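Local coordinates for protein dihydropyrimidine amidohydrolase (Dictyostelium discoideum, PDB 2FTW) that catalyses, with two zinc ions per subunit, the reversible hydrolytic ring opening of dihydropyrimidines, the second step of reductive pyrimidine degradation, at residues A[232-237]-A[258-263]; A[86-91]-A[418-423]; A[10-15]-A[400-405]; A[101-106]-A[110-115]. All coordinates share one frame; numbering follows the deposited sequence.

Interaction 1: A[232-237]-A[258-263]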
loop_
_atom_site.group_PDB
_atom_site.type_symbol
_atom_site.label_atom_id
_atom_site.label_comp_id
_atom_site.label_asym_id
_atom_site.label_seq_id
_atom_site.Cartn_x
_atom_site.Cartn_y
_atom_site.Cartn_z
ATOM N N ALA A 232 4.300 -5.830 -18.745
ATOM C CA ALA A 232 3.288 -6.509 -19.549
ATOM C C ALA A 232 1.856 -6.016 -19.289
ATOM O O ALA A 232 1.065 -5.904 -20.210
ATOM C CB ALA A 232 3.367 -8.021 -19.314
ATOM N N ILE A 233 1.526 -5.721 -18.035
ATOM C CA ILE A 233 0.235 -5.140 -17.718
ATOM C C ILE A 233 0.114 -3.676 -18.225
ATOM O O ILE A 233 -0.936 -3.266 -18.718
ATOM C CB ILE A 233 -0.055 -5.188 -16.203
ATOM C CG1 ILE A 233 -0.003 -6.634 -15.678
ATOM C CG2 ILE A 233 -1.419 -4.611 -15.924
ATOM C CD1 ILE A 233 -0.132 -6.740 -14.152
ATOM N N VAL A 234 1.175 -2.897 -18.099
ATOM C CA VAL A 234 1.132 -1.491 -18.553
ATOM C C VAL A 234 0.894 -1.403 -20.069
ATOM O O VAL A 234 0.132 -0.568 -20.549
ATOM C CB VAL A 234 2.437 -0.742 -18.146
ATOM C CG1 VAL A 234 2.628 0.555 -18.967
ATOM C CG2 VAL A 234 2.411 -0.450 -16.649
ATOM N N ILE A 235 1.574 -2.268 -20.816
ATOM C CA ILE A 235 1.412 -2.351 -22.271
ATOM C C ILE A 235 0.004 -2.840 -22.618
ATOM O O ILE A 235 -0.659 -2.291 -23.495
ATOM C CB ILE A 235 2.475 -3.303 -22.892
ATOM C CG1 ILE A 235 3.877 -2.699 -22.704
ATOM C CG2 ILE A 235 2.184 -3.582 -24.382
ATOM C CD1 ILE A 235 5.016 -3.636 -23.082
ATOM N N ALA A 236 -0.451 -3.875 -21.926
ATOM C CA ALA A 236 -1.791 -4.408 -22.151
ATOM C C ALA A 236 -2.898 -3.407 -21.816
ATOM O O ALA A 236 -3.908 -3.302 -22.534
ATOM C CB ALA A 236 -1.975 -5.677 -21.360
ATOM N N ASP A 237 -2.725 -2.673 -20.720
ATOM C CA ASP A 237 -3.701 -1.651 -20.365
ATOM C C ASP A 237 -3.755 -0.512 -21.408
ATOM O O ASP A 237 -4.831 0.045 -21.664
ATOM C CB ASP A 237 -3.449 -1.109 -18.955
ATOM C CG ASP A 237 -4.562 -0.193 -18.475
ATOM O OD1 ASP A 237 -5.763 -0.560 -18.610
ATOM O OD2 ASP A 237 -4.241 0.905 -17.973
ATOM N N CYS A 258 -2.237 -7.130 -7.996
ATOM C CA CYS A 258 -3.249 -6.578 -7.099
ATOM C C CYS A 258 -3.330 -5.064 -7.283
ATOM O O CYS A 258 -4.418 -4.507 -7.415
ATOM C CB CYS A 258 -2.895 -6.926 -5.661
ATOM S SG CYS A 258 -3.883 -6.138 -4.401
ATOM N N LYS A 259 -2.163 -4.418 -7.297
ATOM C CA LYS A 259 -2.061 -2.982 -7.490
ATOM C C LYS A 259 -2.830 -2.503 -8.723
ATOM O O LYS A 259 -3.714 -1.656 -8.614
ATOM C CB LYS A 259 -0.589 -2.581 -7.590
ATOM C CG LYS A 259 -0.336 -1.119 -7.999
ATOM C CD LYS A 259 1.125 -0.895 -8.365
ATOM C CE LYS A 259 1.502 -1.533 -9.710
ATOM N NZ LYS A 259 2.933 -1.262 -10.100
ATOM N N HIS A 260 -2.469 -3.023 -9.892
ATOM C CA HIS A 260 -3.162 -2.698 -11.142
ATOM C C HIS A 260 -4.659 -3.086 -11.168
ATOM O O HIS A 260 -5.491 -2.339 -11.699
ATOM C CB HIS A 260 -2.476 -3.394 -12.325
ATOM C CG HIS A 260 -1.135 -2.836 -12.677
ATOM N ND1 HIS A 260 -0.981 -1.663 -13.380
ATOM C CD2 HIS A 260 0.115 -3.320 -12.469
ATOM C CE1 HIS A 260 0.310 -1.431 -13.563
ATOM N NE2 HIS A 260 0.995 -2.425 -13.021
ATOM N N ARG A 261 -5.008 -4.258 -10.640
ATOM C CA ARG A 261 -6.420 -4.688 -10.673
ATOM C C ARG A 261 -7.337 -3.733 -9.935
ATOM O O ARG A 261 -8.450 -3.446 -10.389
ATOM C CB ARG A 261 -6.597 -6.069 -10.071
ATOM C CG ARG A 261 -6.156 -7.127 -10.989
ATOM C CD ARG A 261 -6.436 -8.481 -10.463
ATOM N NE ARG A 261 -7.661 -9.040 -11.018
ATOM C CZ ARG A 261 -7.889 -10.344 -11.141
ATOM N NH1 ARG A 261 -6.959 -11.212 -10.751
ATOM N NH2 ARG A 261 -9.030 -10.778 -11.655
ATOM N N LYS A 262 -6.851 -3.272 -8.788
ATOM C CA LYS A 262 -7.496 -2.278 -7.957
ATOM C C LYS A 262 -7.920 -1.044 -8.756
ATOM O O LYS A 262 -9.018 -0.519 -8.569
ATOM C CB LYS A 262 -6.512 -1.844 -6.871
ATOM C CG LYS A 262 -7.155 -1.361 -5.604
ATOM C CD LYS A 262 -6.135 -1.223 -4.471
ATOM C CE LYS A 262 -5.672 -2.576 -3.913
ATOM N NZ LYS A 262 -4.330 -2.466 -3.221
ATOM N N GLU A 263 -7.051 -0.598 -9.659
ATOM C CA GLU A 263 -7.320 0.590 -10.465
ATOM C C GLU A 263 -8.229 0.231 -11.638
ATOM O O GLU A 263 -8.553 1.087 -12.444
ATOM C CB GLU A 263 -6.015 1.217 -10.967
ATOM C CG GLU A 263 -4.973 1.449 -9.870
ATOM C CD GLU A 263 -3.755 2.214 -10.366
ATOM O OE1 GLU A 263 -3.901 3.393 -10.768
ATOM O OE2 GLU A 263 -2.647 1.640 -10.349
#
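The NE2 atom of His-260, whose ring lies against Ile-233 and Val-234, is hydrogen-bonded to Asn-230 OD1, an acceptor that the ammonium NZ of Lys-259 shares. Asn-230 belongs to the same helix as Ile-233, so this polar tie and the apolar contact join the same two helices, 223-239 and 251-262. Their backbones stay well apart, with the CA atoms of Ile-233 and His-260 separated by 7.8 Å, and the imidazole bridges them. His-260 CG is anti to the carbonyl carbon (chi1 -71°), which sends the ring toward the other helix. Over one ring face sits Ile-233 CG2, 3.9 Å from the His-260 centroid and 19° off the ring normal: a CH-pi contact. The longer branch of Ile-233 brings its CD1 to 3.8 Å from His-260 CD2, while Val-234 CG2 approaches His-260 CE1 obliquely at 3.9 Å. On the opposite face Lys-259 CE lies 3.3 Å above the plane of the His-260 ring, toward its rim. Methyl and methylene groups thus sandwich the imidazole, and the Asn-230 bond restricts its rotation. An amide oxygen as acceptor is consistent with a proton on NE2; nearby Lys-259 would tend to disfavour a positive charge on the ring.

Interaction 2: A[86-91]-A[418-423]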
loop_
_atom_site.group_PDB
_atom_site.type_symbol
_atom_site.label_atom_id
_atom_site.label_comp_id
_atom_site.label_asym_id
_atom_site.label_seq_id
_atom_site.Cartn_x
_atom_site.Cartn_y
_atom_site.Cartn_z
ATOM N N THR A 86 -2.972 -37.535 -18.488
ATOM C CA THR A 86 -4.409 -37.403 -18.204
ATOM C C THR A 86 -4.920 -38.473 -17.223
ATOM O O THR A 86 -5.932 -38.259 -16.541
ATOM C CB THR A 86 -5.278 -37.431 -19.490
ATOM O OG1 THR A 86 -4.794 -38.427 -20.393
ATOM C CG2 THR A 86 -5.242 -36.085 -20.181
ATOM N N GLN A 87 -4.215 -39.604 -17.127
ATOM C CA GLN A 87 -4.518 -40.593 -16.082
ATOM C C GLN A 87 -4.227 -40.012 -14.716
ATOM O O GLN A 87 -5.037 -40.123 -13.807
ATOM C CB GLN A 87 -3.700 -41.875 -16.257
ATOM C CG GLN A 87 -4.124 -42.748 -17.422
ATOM C CD GLN A 87 -3.231 -43.971 -17.587
ATOM O OE1 GLN A 87 -2.503 -44.339 -16.674
ATOM N NE2 GLN A 87 -3.275 -44.595 -18.761
ATOM N N ALA A 88 -3.057 -39.394 -14.583
ATOM C CA ALA A 88 -2.667 -38.727 -13.352
ATOM C C ALA A 88 -3.633 -37.587 -13.013
ATOM O O ALA A 88 -4.007 -37.401 -11.848
ATOM C CB ALA A 88 -1.248 -38.204 -13.465
ATOM N N ALA A 89 -4.059 -36.839 -14.027
ATOM C CA ALA A 89 -5.002 -35.751 -13.805
ATOM C C ALA A 89 -6.259 -36.249 -13.101
ATOM O O ALA A 89 -6.607 -35.725 -12.038
ATOM C CB ALA A 89 -5.351 -35.090 -15.100
ATOM N N VAL A 90 -6.923 -37.256 -13.679
ATOM C CA VAL A 90 -8.203 -37.743 -13.139
ATOM C C VAL A 90 -8.086 -38.456 -11.779
ATOM O O VAL A 90 -9.010 -38.412 -10.963
ATOM C CB VAL A 90 -8.999 -38.640 -14.134
ATOM C CG1 VAL A 90 -9.380 -37.859 -15.389
ATOM C CG2 VAL A 90 -8.238 -39.929 -14.479
ATOM N N ALA A 91 -6.949 -39.088 -11.532
ATOM C CA ALA A 91 -6.646 -39.644 -10.219
ATOM C C ALA A 91 -6.586 -38.568 -9.155
ATOM O O ALA A 91 -6.700 -38.871 -7.974
ATOM C CB ALA A 91 -5.324 -40.405 -10.258
ATOM N N HIS A 418 2.080 -42.389 -6.632
ATOM C CA HIS A 418 1.505 -41.483 -7.629
ATOM C C HIS A 418 1.344 -42.181 -8.967
ATOM O O HIS A 418 1.770 -43.316 -9.138
ATOM C CB HIS A 418 2.304 -40.174 -7.769
ATOM C CG HIS A 418 3.643 -40.324 -8.422
ATOM N ND1 HIS A 418 4.577 -39.311 -8.411
ATOM C CD2 HIS A 418 4.213 -41.353 -9.090
ATOM C CE1 HIS A 418 5.660 -39.708 -9.053
ATOM N NE2 HIS A 418 5.463 -40.943 -9.475
ATOM N N HIS A 419 0.704 -41.492 -9.905
ATOM C CA HIS A 419 0.419 -42.046 -11.221
ATOM C C HIS A 419 1.131 -41.258 -12.321
ATOM O O HIS A 419 0.819 -41.389 -13.503
ATOM C CB HIS A 419 -1.099 -42.111 -11.409
ATOM C CG HIS A 419 -1.778 -42.867 -10.312
ATOM N ND1 HIS A 419 -2.112 -42.286 -9.107
ATOM C CD2 HIS A 419 -2.093 -44.180 -10.196
ATOM C CE1 HIS A 419 -2.644 -43.199 -8.315
ATOM N NE2 HIS A 419 -2.637 -44.357 -8.948
ATOM N N HIS A 420 2.115 -40.467 -11.915
ATOM C CA HIS A 420 3.018 -39.822 -12.851
ATOM C C HIS A 420 3.991 -40.858 -13.396
ATOM O O HIS A 420 4.297 -41.841 -12.721
ATOM C CB HIS A 420 3.793 -38.707 -12.146
ATOM C CG HIS A 420 2.980 -37.477 -11.898
ATOM N ND1 HIS A 420 3.112 -36.334 -12.654
ATOM C CD2 HIS A 420 2.005 -37.221 -10.995
ATOM C CE1 HIS A 420 2.256 -35.426 -12.227
ATOM N NE2 HIS A 420 1.577 -35.936 -11.217
ATOM N N ALA A 421 4.480 -40.637 -14.612
ATOM C CA ALA A 421 5.505 -41.510 -15.202
ATOM C C ALA A 421 6.893 -41.189 -14.668
ATOM O O ALA A 421 7.807 -41.980 -14.820
ATOM C CB ALA A 421 5.494 -41.414 -16.716
ATOM N N VAL A 422 7.047 -40.032 -14.042
ATOM C CA VAL A 422 8.338 -39.639 -13.471
ATOM C C VAL A 422 8.542 -40.216 -12.087
ATOM O O VAL A 422 7.588 -40.372 -11.331
ATOM C CB VAL A 422 8.523 -38.102 -13.439
ATOM C CG1 VAL A 422 8.679 -37.607 -14.856
ATOM C CG2 VAL A 422 7.360 -37.383 -12.711
ATOM N N ASP A 423 9.801 -40.496 -11.759
ATOM C CA ASP A 423 10.158 -41.209 -10.528
ATOM C C ASP A 423 10.509 -40.282 -9.361
ATOM O O ASP A 423 11.341 -40.625 -8.519
ATOM C CB ASP A 423 11.326 -42.181 -10.812
#
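Helix 82-91 of the amidohydrolase barrel packs here, through the methyls of Ala-88 and Ala-91, on His-419 and His-420 of the long loop joining strands 409-412 and 431-441. The backbones come close: the CA atoms of Ala-88 and His-419 are 5.0 Å apart. Ala-88 CB meets backbone and ring at once, lying 3.8 Å from His-419 O and 4.2 Å from His-420 CD2, where it sits over one face of the imidazole but displaced toward the rim. One turn further along the helix, Ala-91 CB approaches His-419 ND1 obliquely at 3.9 Å. With CG anti to its carbonyl carbon (chi1 -55°), the His-419 ring swings to that end of the helix, where it also meets Trp-447 edge-to-face. Acidic residues grip several nitrogens of the loop: Asp-80 binds His-420 ND1 through OD2 and Ala-421 N through OD1, and Glu-352 OE1 binds His-419 N. The His-420 side chain is about 11 Å from those of His-68 and Asp-325, so the loop lies beyond direct contact with these zinc ligands. A segment linking two strands of the smaller beta domain and laid against a barrel helix is consistent with the barrel-plus-beta-sandwich fold of cyclic amidohydrolases.

Interaction 3: A[10-15]-A[400-405]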
loop_
_atom_site.group_PDB
_atom_site.type_symbol
_atom_site.label_atom_id
_atom_site.label_comp_id
_atom_site.label_asym_id
_atom_site.label_seq_id
_atom_site.Cartn_x
_atom_site.Cartn_y
_atom_site.Cartn_z
ATOM N N ILE A 10 -24.968 -42.120 -15.427
ATOM C CA ILE A 10 -24.699 -42.467 -14.034
ATOM C C ILE A 10 -25.546 -41.594 -13.113
ATOM O O ILE A 10 -25.908 -40.458 -13.467
ATOM C CB ILE A 10 -23.170 -42.329 -13.726
ATOM C CG1 ILE A 10 -22.772 -43.098 -12.467
ATOM C CG2 ILE A 10 -22.739 -40.864 -13.624
ATOM C CD1 ILE A 10 -21.283 -43.267 -12.333
ATOM N N LEU A 11 -25.878 -42.141 -11.946
ATOM C CA LEU A 11 -26.651 -41.437 -10.933
ATOM C C LEU A 11 -25.853 -41.371 -9.635
ATOM O O LEU A 11 -25.493 -42.396 -9.050
ATOM C CB LEU A 11 -28.006 -42.133 -10.718
ATOM C CG LEU A 11 -28.917 -41.639 -9.583
ATOM C CD1 LEU A 11 -29.288 -40.194 -9.765
ATOM C CD2 LEU A 11 -30.178 -42.477 -9.490
ATOM N N ILE A 12 -25.569 -40.151 -9.191
ATOM C CA ILE A 12 -24.808 -39.936 -7.970
ATOM C C ILE A 12 -25.748 -39.481 -6.852
ATOM O O ILE A 12 -26.389 -38.438 -6.976
ATOM C CB ILE A 12 -23.699 -38.882 -8.174
ATOM C CG1 ILE A 12 -22.876 -39.207 -9.428
ATOM C CG2 ILE A 12 -22.811 -38.824 -6.939
ATOM C CD1 ILE A 12 -22.169 -38.014 -10.032
ATOM N N LYS A 13 -25.800 -40.253 -5.765
ATOM C CA LYS A 13 -26.765 -40.018 -4.677
ATOM C C LYS A 13 -26.121 -39.724 -3.332
ATOM O O LYS A 13 -25.033 -40.205 -3.024
ATOM C CB LYS A 13 -27.731 -41.214 -4.517
ATOM C CG LYS A 13 -28.788 -41.299 -5.626
ATOM C CD LYS A 13 -29.786 -42.461 -5.468
ATOM C CE LYS A 13 -30.794 -42.257 -4.319
ATOM N NZ LYS A 13 -31.649 -41.049 -4.430
ATOM N N ASN A 14 -26.839 -38.935 -2.533
ATOM C CA ASN A 14 -26.549 -38.707 -1.111
ATOM C C ASN A 14 -25.428 -37.706 -0.809
ATOM O O ASN A 14 -25.102 -37.494 0.359
ATOM C CB ASN A 14 -26.285 -40.044 -0.373
ATOM C CG ASN A 14 -27.323 -41.121 -0.704
ATOM O OD1 ASN A 14 -28.536 -40.858 -0.721
ATOM N ND2 ASN A 14 -26.846 -42.335 -0.989
ATOM N N GLY A 15 -24.860 -37.070 -1.830
ATOM C CA GLY A 15 -23.794 -36.089 -1.623
ATOM C C GLY A 15 -24.239 -34.632 -1.662
ATOM O O GLY A 15 -25.413 -34.320 -1.870
ATOM N N GLY A 400 -21.162 -33.879 -17.833
ATOM C CA GLY A 400 -21.133 -34.770 -16.695
ATOM C C GLY A 400 -19.730 -35.183 -16.305
ATOM O O GLY A 400 -19.450 -36.381 -16.200
ATOM N N ASP A 401 -18.866 -34.181 -16.098
ATOM C CA ASP A 401 -17.531 -34.348 -15.495
ATOM C C ASP A 401 -17.609 -33.924 -14.022
ATOM O O ASP A 401 -17.749 -32.739 -13.719
ATOM C CB ASP A 401 -16.489 -33.465 -16.187
ATOM C CG ASP A 401 -16.357 -33.742 -17.692
ATOM O OD1 ASP A 401 -16.804 -34.813 -18.173
ATOM O OD2 ASP A 401 -15.778 -32.869 -18.394
ATOM N N ILE A 402 -17.533 -34.893 -13.112
ATOM C CA ILE A 402 -17.758 -34.647 -11.690
ATOM C C ILE A 402 -16.747 -35.391 -10.806
ATOM O O ILE A 402 -16.387 -36.531 -11.090
ATOM C CB ILE A 402 -19.198 -35.041 -11.297
ATOM C CG1 ILE A 402 -20.191 -34.292 -12.212
ATOM C CG2 ILE A 402 -19.458 -34.763 -9.807
ATOM C CD1 ILE A 402 -21.666 -34.416 -11.855
ATOM N N VAL A 403 -16.316 -34.736 -9.732
ATOM C CA VAL A 403 -15.407 -35.338 -8.763
ATOM C C VAL A 403 -16.105 -35.552 -7.433
ATOM O O VAL A 403 -16.651 -34.615 -6.853
ATOM C CB VAL A 403 -14.177 -34.455 -8.525
ATOM C CG1 VAL A 403 -13.168 -35.140 -7.595
ATOM C CG2 VAL A 403 -13.527 -34.170 -9.817
ATOM N N ILE A 404 -16.075 -36.795 -6.956
ATOM C CA ILE A 404 -16.503 -37.120 -5.611
ATOM C C ILE A 404 -15.317 -36.927 -4.675
ATOM O O ILE A 404 -14.355 -37.696 -4.682
ATOM C CB ILE A 404 -17.078 -38.534 -5.521
ATOM C CG1 ILE A 404 -18.274 -38.640 -6.471
ATOM C CG2 ILE A 404 -17.527 -38.823 -4.102
ATOM C CD1 ILE A 404 -18.838 -40.014 -6.610
ATOM N N TRP A 405 -15.415 -35.881 -3.870
ATOM C CA TRP A 405 -14.341 -35.403 -3.032
ATOM C C TRP A 405 -14.601 -35.830 -1.591
ATOM O O TRP A 405 -15.709 -35.665 -1.098
ATOM C CB TRP A 405 -14.322 -33.869 -3.108
ATOM C CG TRP A 405 -13.103 -33.289 -2.513
ATOM C CD1 TRP A 405 -12.952 -32.825 -1.239
ATOM C CD2 TRP A 405 -11.842 -33.153 -3.146
ATOM N NE1 TRP A 405 -11.665 -32.398 -1.039
ATOM C CE2 TRP A 405 -10.957 -32.592 -2.197
ATOM C CE3 TRP A 405 -11.361 -33.453 -4.428
ATOM C CZ2 TRP A 405 -9.628 -32.307 -2.494
ATOM C CZ3 TRP A 405 -10.032 -33.166 -4.723
ATOM C CH2 TRP A 405 -9.182 -32.610 -3.750
#
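Ile-12 points its CB toward strand 402-406, yet CB itself remains 5.2 Å from Ile-404 CD1, its approach to that residue being completed by the branches. The shorter branch, CG2, reaches Ile-404 CD1 at 4.2 Å. Along the longer branch CG1 is a spacer, 5.0 Å from Ile-404 CD1, and the chain ends at CD1, which touches Ile-402 CD1 at 4.1 Å. One isoleucine therefore divides its two methyls between two partners, and those partners, two positions apart on a strand, present their side chains to the same side. In all three isoleucines CG1 is anti to the carbonyl carbon; with a chi2 of 157°, Ile-12 continues almost fully extended, which carries CD1 outward to the methyl end of Ile-402. The side chains run past one another in opposite directions, each reaching from its own backbone. The backbones do not pair: Ile-12 CA is 9.1 Å from Ile-404 CA, a spacing suited to stacked sheets rather than neighbouring strands. Ile-12 instead makes backbone hydrogen bonds with Val-28, and Leu-11 and Lys-13 with Val-51, whereas strand 402-406 is paired with strands 57-64 and 431-441. Leu-58 touches both Ile-12 and Ile-402, and Ile-440 adds to the packing on Ile-12. Two separately hydrogen-bonded sheets meeting through an aliphatic layer are the mark of a beta-sandwich, here built from residues near the N-terminus and a late part of the chain.

Interaction 4: A[101-106]-A[110-115]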
loop_
_atom_site.group_PDB
_atom_site.type_symbol
_atom_site.label_atom_id
_atom_site.label_comp_id
_atom_site.label_asym_id
_atom_site.label_seq_id
_atom_site.Cartn_x
_atom_site.Cartn_y
_atom_site.Cartn_z
ATOM N N VAL A 101 0.743 -25.330 -27.270
ATOM C CA VAL A 101 1.444 -25.564 -28.523
ATOM C C VAL A 101 2.642 -24.630 -28.547
ATOM O O VAL A 101 2.493 -23.408 -28.344
ATOM C CB VAL A 101 0.549 -25.258 -29.757
ATOM C CG1 VAL A 101 1.305 -25.529 -31.064
ATOM C CG2 VAL A 101 -0.736 -26.060 -29.716
ATOM N N ILE A 102 3.824 -25.190 -28.810
ATOM C CA ILE A 102 5.063 -24.408 -28.791
ATOM C C ILE A 102 5.832 -24.579 -30.092
ATOM O O ILE A 102 6.631 -25.521 -30.224
ATOM C CB ILE A 102 5.959 -24.771 -27.596
ATOM C CG1 ILE A 102 5.164 -24.567 -26.297
ATOM C CG2 ILE A 102 7.240 -23.910 -27.600
ATOM C CD1 ILE A 102 6.004 -24.525 -25.029
ATOM N N PRO A 103 5.591 -23.665 -31.058
ATOM C CA PRO A 103 6.344 -23.680 -32.310
ATOM C C PRO A 103 7.821 -23.412 -32.090
ATOM O O PRO A 103 8.201 -22.652 -31.191
ATOM C CB PRO A 103 5.733 -22.530 -33.125
ATOM C CG PRO A 103 4.460 -22.167 -32.441
ATOM C CD PRO A 103 4.610 -22.564 -31.006
ATOM N N THR A 104 8.655 -24.039 -32.902
ATOM C CA THR A 104 10.036 -23.634 -32.979
ATOM C C THR A 104 10.079 -22.312 -33.728
ATOM O O THR A 104 9.137 -21.973 -34.470
ATOM C CB THR A 104 10.891 -24.666 -33.696
ATOM O OG1 THR A 104 10.281 -25.009 -34.939
ATOM C CG2 THR A 104 11.032 -25.915 -32.841
ATOM N N ARG A 105 11.163 -21.562 -33.530
ATOM C CA ARG A 105 11.304 -20.277 -34.201
ATOM C C ARG A 105 11.295 -20.485 -35.709
ATOM O O ARG A 105 11.955 -21.379 -36.221
ATOM C CB ARG A 105 12.589 -19.556 -33.787
ATOM C CG ARG A 105 12.655 -19.184 -32.318
ATOM C CD ARG A 105 13.576 -17.992 -32.123
ATOM N NE ARG A 105 12.862 -16.734 -32.344
ATOM C CZ ARG A 105 13.429 -15.570 -32.653
ATOM N NH1 ARG A 105 12.667 -14.501 -32.833
ATOM N NH2 ARG A 105 14.746 -15.464 -32.790
ATOM N N GLY A 106 10.527 -19.660 -36.409
ATOM C CA GLY A 106 10.377 -19.791 -37.848
ATOM C C GLY A 106 9.419 -20.889 -38.282
ATOM O O GLY A 106 9.128 -20.997 -39.476
ATOM N N LEU A 110 0.245 -23.182 -37.368
ATOM C CA LEU A 110 -0.742 -24.165 -37.816
ATOM C C LEU A 110 -0.153 -25.569 -37.894
ATOM O O LEU A 110 -0.796 -26.520 -37.516
ATOM C CB LEU A 110 -1.314 -23.769 -39.182
ATOM C CG LEU A 110 -1.979 -22.388 -39.286
ATOM C CD1 LEU A 110 -2.333 -22.056 -40.739
ATOM C CD2 LEU A 110 -3.220 -22.326 -38.414
ATOM N N GLU A 111 1.062 -25.681 -38.407
ATOM C CA GLU A 111 1.770 -26.952 -38.474
ATOM C C GLU A 111 2.119 -27.461 -37.075
ATOM O O GLU A 111 2.067 -28.660 -36.814
ATOM C CB GLU A 111 3.044 -26.801 -39.323
ATOM C CG GLU A 111 2.763 -26.481 -40.804
ATOM C CD GLU A 111 4.015 -26.103 -41.611
ATOM O OE1 GLU A 111 5.157 -26.260 -41.103
ATOM O OE2 GLU A 111 3.856 -25.636 -42.762
ATOM N N ALA A 112 2.473 -26.537 -36.186
ATOM C CA ALA A 112 2.775 -26.858 -34.790
ATOM C C ALA A 112 1.495 -27.266 -34.065
ATOM O O ALA A 112 1.472 -28.285 -33.369
ATOM C CB ALA A 112 3.444 -25.676 -34.098
ATOM N N TYR A 113 0.424 -26.491 -34.271
ATOM C CA TYR A 113 -0.901 -26.858 -33.778
ATOM C C TYR A 113 -1.329 -28.253 -34.251
ATOM O O TYR A 113 -1.872 -29.026 -33.461
ATOM C CB TYR A 113 -1.945 -25.834 -34.232
ATOM C CG TYR A 113 -3.367 -26.172 -33.837
ATOM C CD1 TYR A 113 -4.157 -27.004 -34.631
ATOM C CD2 TYR A 113 -3.927 -25.657 -32.667
ATOM C CE1 TYR A 113 -5.467 -27.317 -34.270
ATOM C CE2 TYR A 113 -5.240 -25.956 -32.303
ATOM C CZ TYR A 113 -6.001 -26.788 -33.107
ATOM O OH TYR A 113 -7.302 -27.089 -32.754
ATOM N N ASP A 114 -1.107 -28.557 -35.535
ATOM C CA ASP A 114 -1.498 -29.851 -36.098
ATOM C C ASP A 114 -0.751 -30.975 -35.397
ATOM O O ASP A 114 -1.315 -32.027 -35.125
ATOM C CB ASP A 114 -1.213 -29.925 -37.608
ATOM C CG ASP A 114 -2.271 -29.223 -38.445
ATOM O OD1 ASP A 114 -3.286 -28.759 -37.888
ATOM O OD2 ASP A 114 -2.088 -29.139 -39.678
ATOM N N GLN A 115 0.525 -30.744 -35.103
ATOM C CA GLN A 115 1.328 -31.760 -34.453
ATOM C C GLN A 115 0.751 -32.033 -33.067
ATOM O O GLN A 115 0.525 -33.189 -32.706
ATOM C CB GLN A 115 2.800 -31.338 -34.372
ATOM C CG GLN A 115 3.724 -32.388 -33.765
ATOM C CD GLN A 115 3.770 -33.679 -34.570
ATOM O OE1 GLN A 115 4.686 -33.897 -35.395
ATOM N NE2 GLN A 115 2.775 -34.546 -34.346
#
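Strand 94-101 ends at Val-101 and the chain runs on as a loop that doubles back beside helix 109-121, bringing the CA atoms of Val-101 and Tyr-113 to 5.9 Å and those of Pro-103 and Ala-112 to 5.4 Å. The strand end is fixed by backbone hydrogen bonds of Val-101 with His-131 and Ala-133, and the helix by its own i to i+4 bonds, such as Asp-114 N to Leu-110 O. Between them Val-101 acts as the main wedge. Its CG1, anti to the backbone N (chi1 -179°), presses on the helix backbone, 3.5 Å from both Ala-112 C and Tyr-113 N, and is 3.7 Å from Ala-112 CB. The other methyl, CG2, turns to the tyrosine, approaching Tyr-113 CD2 obliquely at 4.4 Å. Ala-112 CB fits alongside the pyrrolidine, 4.0 Å from Pro-103 CB, so this methyl touches both Val-101 and Pro-103. The contact seats a barrel helix on the strand that precedes it in a beta-alpha unit, with the Val-101 side chain about 9 Å from that of the zinc ligand His-68. Because the side-chain contacts across the segments are apolar, cohesion between the two rests on close fit and burial rather than on polar bonds.

Along the chain, interaction 3 opens first, then interaction 2; interaction 4 and interaction 1 follow in series inside both loops before interaction 3 and interaction 2 close, so these two cross. Interactions 4 and 1 belong to the barrel's helical layer, their centres 30 Å apart: one seats a helix on its preceding strand, the other joins successive helices. Interactions 2 and 3, with centres 22 Å and nearest atoms about 6 Å apart, lie toward the beta-sandwich, joining it to the barrel and linking its N-terminal strand to a strand late in the chain. Interactions 1 and 2 stand on opposite sides of the chain's centre, their centres 36 Å apart. Local barrel packing is thus enclosed by long-range closures, one within the sandwich and one between sandwich and barrel.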